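N2152 (Neocallimastix frontalis, PDB 5U22) probably hydrolyses glycosidic linkages as a family 39 glycoside hydrolase of a rumen anaerobic fungus, with polyspecific activity on rare arabinosyl substrates. Local coordinates at residues 352-357 with 408-413; 372-377 with 388-393. One frame throughout, in Å; residues are numbered along the deposited sequence.

Interaction 1 of 2, residues 352-357 with 408-413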
# COMPACT_ATOMS: atom_id res chain seq x y z
N GLY A 352 -0.11 -26.34 0.41
CA GLY A 352 -0.27 -26.97 -0.88
C GLY A 352 -1.70 -27.35 -1.21
O GLY A 352 -1.97 -27.77 -2.34
N SER A 353 -2.60 -27.27 -0.22
CA SER A 353 -4.04 -27.26 -0.40
C SER A 353 -4.59 -26.06 0.35
O SER A 353 -4.03 -25.66 1.38
CB SER A 353 -4.70 -28.55 0.12
OG SER A 353 -4.39 -29.66 -0.70
N VAL A 354 -5.68 -25.49 -0.14
CA VAL A 354 -6.35 -24.40 0.54
C VAL A 354 -7.83 -24.72 0.68
O VAL A 354 -8.47 -25.19 -0.26
CB VAL A 354 -6.16 -23.06 -0.20
CG1 VAL A 354 -7.08 -21.99 0.39
CG2 VAL A 354 -4.70 -22.63 -0.13
N LYS A 355 -8.37 -24.45 1.87
CA LYS A 355 -9.80 -24.55 2.14
C LYS A 355 -10.27 -23.16 2.52
O LYS A 355 -9.86 -22.62 3.56
CB LYS A 355 -10.08 -25.55 3.26
CG LYS A 355 -11.54 -25.83 3.52
CD LYS A 355 -11.66 -26.67 4.78
CE LYS A 355 -13.06 -27.22 4.98
NZ LYS A 355 -13.13 -28.07 6.22
N ALA A 356 -11.09 -22.56 1.66
CA ALA A 356 -11.65 -21.24 1.90
C ALA A 356 -13.07 -21.42 2.43
O ALA A 356 -13.97 -21.81 1.68
CB ALA A 356 -11.63 -20.40 0.63
N ASN A 357 -13.24 -21.20 3.72
CA ASN A 357 -14.55 -21.29 4.35
C ASN A 357 -15.23 -19.93 4.26
O ASN A 357 -14.61 -18.91 4.54
CB ASN A 357 -14.41 -21.72 5.81
CG ASN A 357 -13.58 -22.97 5.96
OD1 ASN A 357 -13.96 -24.03 5.45
ND2 ASN A 357 -12.44 -22.87 6.65
N SER A 408 -6.79 -27.44 -4.82
CA SER A 408 -5.69 -28.40 -4.78
C SER A 408 -4.46 -27.86 -5.49
O SER A 408 -4.54 -26.98 -6.35
CB SER A 408 -6.12 -29.73 -5.41
OG SER A 408 -6.89 -30.47 -4.50
N GLY A 409 -3.30 -28.40 -5.11
CA GLY A 409 -2.05 -28.09 -5.77
C GLY A 409 -1.72 -26.61 -5.81
O GLY A 409 -1.39 -26.08 -6.87
N THR A 410 -1.81 -25.94 -4.66
CA THR A 410 -1.53 -24.52 -4.57
C THR A 410 -0.06 -24.28 -4.27
O THR A 410 0.64 -25.16 -3.75
CB THR A 410 -2.39 -23.86 -3.49
OG1 THR A 410 -2.25 -24.60 -2.26
CG2 THR A 410 -3.86 -23.85 -3.91
N ASN A 411 0.40 -23.08 -4.60
CA ASN A 411 1.78 -22.69 -4.36
C ASN A 411 1.80 -21.36 -3.63
O ASN A 411 0.76 -20.75 -3.36
CB ASN A 411 2.57 -22.62 -5.67
CG ASN A 411 2.03 -21.58 -6.60
OD1 ASN A 411 2.22 -20.39 -6.38
ND2 ASN A 411 1.36 -22.02 -7.67
N ALA A 412 3.01 -20.88 -3.31
CA ALA A 412 3.17 -19.67 -2.50
C ALA A 412 3.29 -18.39 -3.32
O ALA A 412 3.28 -17.31 -2.73
CB ALA A 412 4.41 -19.80 -1.60
N SER A 413 3.42 -18.49 -4.64
CA SER A 413 3.67 -17.31 -5.46
C SER A 413 2.47 -16.86 -6.28
O SER A 413 2.36 -15.66 -6.58
CB SER A 413 4.86 -17.57 -6.40
OG SER A 413 4.58 -18.66 -7.27
O HOH W 1 -3.25 -30.55 -3.18
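The hydroxyl of Thr410 sits over the face of the peptide group joining Gly352 to Ser353. Its OG1 lies 3.0 Å from Gly352 C, almost straight above that carbon, and 3.4 Å from Ser353 N, too badly angled for a hydrogen bond; the polar partner of this oxygen is instead Asn350 OD1, just ahead of the strand. A chi1 of 52° places OG1 between the backbone N and the carbonyl carbon of Thr410, which turns it over the peptide. The same turn brings Thr410 OG1 within 3.8 Å of Val354 CG2, with CG2 of Thr410 a little farther off. The two side chains meet at about a right angle, while the rest of this buried valine packs on Leu25 and Ile329. Thr410 N approaches from the same face of the peptide as OG1: it donates to Gly352 O over 3.0 Å, with the donor standing 54° out of the carbonyl plane.

The contact lies at one edge of the beta-sandwich domain, where edge strand 403-408 passes into the loop leading to 415-422, and that loop runs beside the residues leading into strand 353-359. Gly352 takes a positive phi of 100°, and its CA makes a C-H...O contact of 3.5 Å with Thr410 O. Toward the surface, water 1 joins the segments, hydrogen-bonded to Ser353 OG at 2.9 Å and accepting from Gly409 N at 2.9 Å. Beyond Thr410 the loop is shaped by Asn411, whose OD1 takes the N-H of Ser413, with Ser413 N 2.8 Å away, in an Asx turn. Asn350 spans both sides: its OD1 also receives Gly352 N, and its ND2 reaches Asn411 O.

Interaction 2 of 2, residues 372-377 with 388-393; sequences KVEKID and PNTIFE
Val373 lays its CG2 on one face of the Phe392 ring, 4.0 Å from the centroid and 27° off the normal, a CH-pi contact offset toward the rim at CZ. A chi1 of 67° swings the ring back toward the valine. On the other side of Val373, CG1 meets Ile391 CD1 at 4.1 Å. Both neighbours face one residue because of a classic beta bulge: Val373 N donates to Phe392 O, whereas Val373 O accepts from Ile391 N, the latter bond bent to 134° at the hydrogen. The bulge interrupts the antiparallel hairpin of strands 368-376 and 389-397 at an edge of the beta sandwich, and the pairing shifts by one residue between Val373 and Glu374. Paired backbone bonds then resume. Lys375 N donates to Asn389 O over 2.9 Å. Asn389 N returns a bond of 2.8 Å to Lys375 O.

Lys375 NZ bends to Asn389 OD1 at 3.1 Å, above the amide plane, and forms a salt bridge with Asp377 OD2 at 2.7 Å; Ser414 holds the other carboxylate oxygen of Asp377. On the opposite face, that of Glu374 and Thr390, water 3 links Glu374 OE1 to Thr390 OG1, while Arg417 takes Glu374 OE2. Lys372, fully extended, passes its CE 3.4 Å from Thr390 OG1. Val405 backs Val373 and Phe392, while on the Glu374 face Trp308 of helix 301-310, with Tyr304, meets Pro388.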
# COMPACT_ATOMS: atom_id res chain seq x y z
N LYS A 372 -16.70 -18.97 -9.03
CA LYS A 372 -15.63 -19.03 -10.00
C LYS A 372 -14.31 -18.85 -9.26
O LYS A 372 -14.13 -17.88 -8.52
CB LYS A 372 -15.80 -17.95 -11.06
CG LYS A 372 -14.66 -17.88 -12.07
CD LYS A 372 -14.96 -16.81 -13.10
CE LYS A 372 -13.96 -16.80 -14.25
NZ LYS A 372 -14.27 -15.70 -15.22
N VAL A 373 -13.40 -19.80 -9.45
CA VAL A 373 -12.11 -19.81 -8.76
C VAL A 373 -11.03 -19.61 -9.82
O VAL A 373 -10.95 -20.37 -10.79
CB VAL A 373 -11.91 -21.13 -7.99
CG1 VAL A 373 -10.59 -21.12 -7.25
CG2 VAL A 373 -13.07 -21.35 -7.02
N GLU A 374 -10.20 -18.58 -9.63
CA GLU A 374 -9.16 -18.24 -10.60
C GLU A 374 -7.80 -18.14 -9.93
O GLU A 374 -7.70 -17.94 -8.71
CB GLU A 374 -9.44 -16.91 -11.30
CG GLU A 374 -10.81 -16.77 -11.88
CD GLU A 374 -11.04 -15.37 -12.40
OE1 GLU A 374 -10.41 -15.02 -13.42
OE2 GLU A 374 -11.81 -14.61 -11.77
N LYS A 375 -6.75 -18.25 -10.74
CA LYS A 375 -5.39 -18.02 -10.27
C LYS A 375 -4.63 -17.15 -11.27
O LYS A 375 -4.92 -17.14 -12.46
CB LYS A 375 -4.62 -19.33 -10.06
CG LYS A 375 -4.38 -20.14 -11.33
CD LYS A 375 -3.56 -21.38 -11.01
CE LYS A 375 -3.52 -22.36 -12.19
NZ LYS A 375 -2.84 -21.76 -13.37
N ILE A 376 -3.65 -16.43 -10.75
CA ILE A 376 -2.71 -15.69 -11.58
C ILE A 376 -1.33 -16.21 -11.21
O ILE A 376 -0.90 -16.09 -10.05
CB ILE A 376 -2.83 -14.17 -11.41
CG1 ILE A 376 -1.81 -13.46 -12.30
CG2 ILE A 376 -2.70 -13.73 -9.93
CD1 ILE A 376 -2.17 -13.55 -13.77
N ASP A 377 -0.65 -16.84 -12.16
CA ASP A 377 0.63 -17.45 -11.85
C ASP A 377 1.76 -16.44 -12.05
O ASP A 377 1.65 -15.48 -12.81
CB ASP A 377 0.88 -18.69 -12.72
CG ASP A 377 -0.05 -19.84 -12.37
OD1 ASP A 377 -0.52 -19.90 -11.21
OD2 ASP A 377 -0.32 -20.67 -13.26
N PRO A 388 -5.08 -14.18 -15.83
CA PRO A 388 -5.38 -15.32 -14.96
C PRO A 388 -5.95 -16.50 -15.73
O PRO A 388 -6.29 -16.42 -16.92
CB PRO A 388 -6.43 -14.75 -14.00
CG PRO A 388 -7.07 -13.68 -14.76
CD PRO A 388 -6.01 -13.06 -15.62
N ASN A 389 -6.06 -17.62 -15.02
CA ASN A 389 -6.66 -18.85 -15.52
C ASN A 389 -7.79 -19.24 -14.60
O ASN A 389 -7.69 -19.09 -13.38
CB ASN A 389 -5.62 -19.97 -15.59
CG ASN A 389 -4.29 -19.50 -16.12
OD1 ASN A 389 -3.30 -19.42 -15.39
ND2 ASN A 389 -4.26 -19.15 -17.40
N THR A 390 -8.87 -19.75 -15.17
CA THR A 390 -9.97 -20.25 -14.36
C THR A 390 -9.68 -21.70 -13.97
O THR A 390 -9.59 -22.57 -14.83
CB THR A 390 -11.29 -20.13 -15.13
OG1 THR A 390 -11.50 -18.75 -15.44
CG2 THR A 390 -12.45 -20.61 -14.25
N ILE A 391 -9.50 -21.94 -12.67
CA ILE A 391 -9.28 -23.30 -12.18
C ILE A 391 -10.54 -24.13 -12.34
O ILE A 391 -10.51 -25.22 -12.93
CB ILE A 391 -8.83 -23.26 -10.70
CG1 ILE A 391 -7.60 -22.37 -10.54
CG2 ILE A 391 -8.56 -24.68 -10.20
CD1 ILE A 391 -7.11 -22.30 -9.10
N PHE A 392 -11.66 -23.65 -11.82
CA PHE A 392 -12.95 -24.29 -12.01
C PHE A 392 -14.04 -23.28 -11.69
O PHE A 392 -13.79 -22.23 -11.08
CB PHE A 392 -13.11 -25.56 -11.15
CG PHE A 392 -13.17 -25.31 -9.65
CD1 PHE A 392 -14.38 -25.04 -9.02
CD2 PHE A 392 -12.04 -25.44 -8.87
CE1 PHE A 392 -14.44 -24.84 -7.66
CE2 PHE A 392 -12.09 -25.24 -7.50
CZ PHE A 392 -13.29 -24.93 -6.89
N GLU A 393 -15.26 -23.60 -12.11
CA GLU A 393 -16.42 -22.74 -11.94
C GLU A 393 -17.65 -23.62 -11.81
O GLU A 393 -17.93 -24.41 -12.72
CB GLU A 393 -16.54 -21.79 -13.13
CG GLU A 393 -17.69 -20.85 -13.10
CD GLU A 393 -17.57 -19.75 -14.13
OE1 GLU A 393 -16.68 -19.84 -15.01
OE2 GLU A 393 -18.35 -18.78 -14.05
O HOH W 2 -16.19 -17.71 -16.75
O HOH W 3 -9.45 -16.71 -15.26
O HOH W 4 -2.05 -17.13 -14.75

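The contacts lie in the two facing layers of the beta sandwich, their centres 12 Å apart and their nearest atoms about 5 Å, without touching. Interaction 1 is a surface contact burying 209 Å², where a strand meets a loop; interaction 2 is a partly buried strand pair covering 644 Å². Accordingly, the first rests on one backbone bond and a bridging water, with the threonine hydroxyl packed over a peptide, the second on four backbone bonds plus apolar and aromatic packing and a lysine-to-amide hydrogen bond. Neighbouring strands connect them: 403-408, whose end opens interaction 1, faces interaction 2 across the sandwich, and 415-422 touches Thr410 through Tyr416 and Lys375 through the same tyrosine.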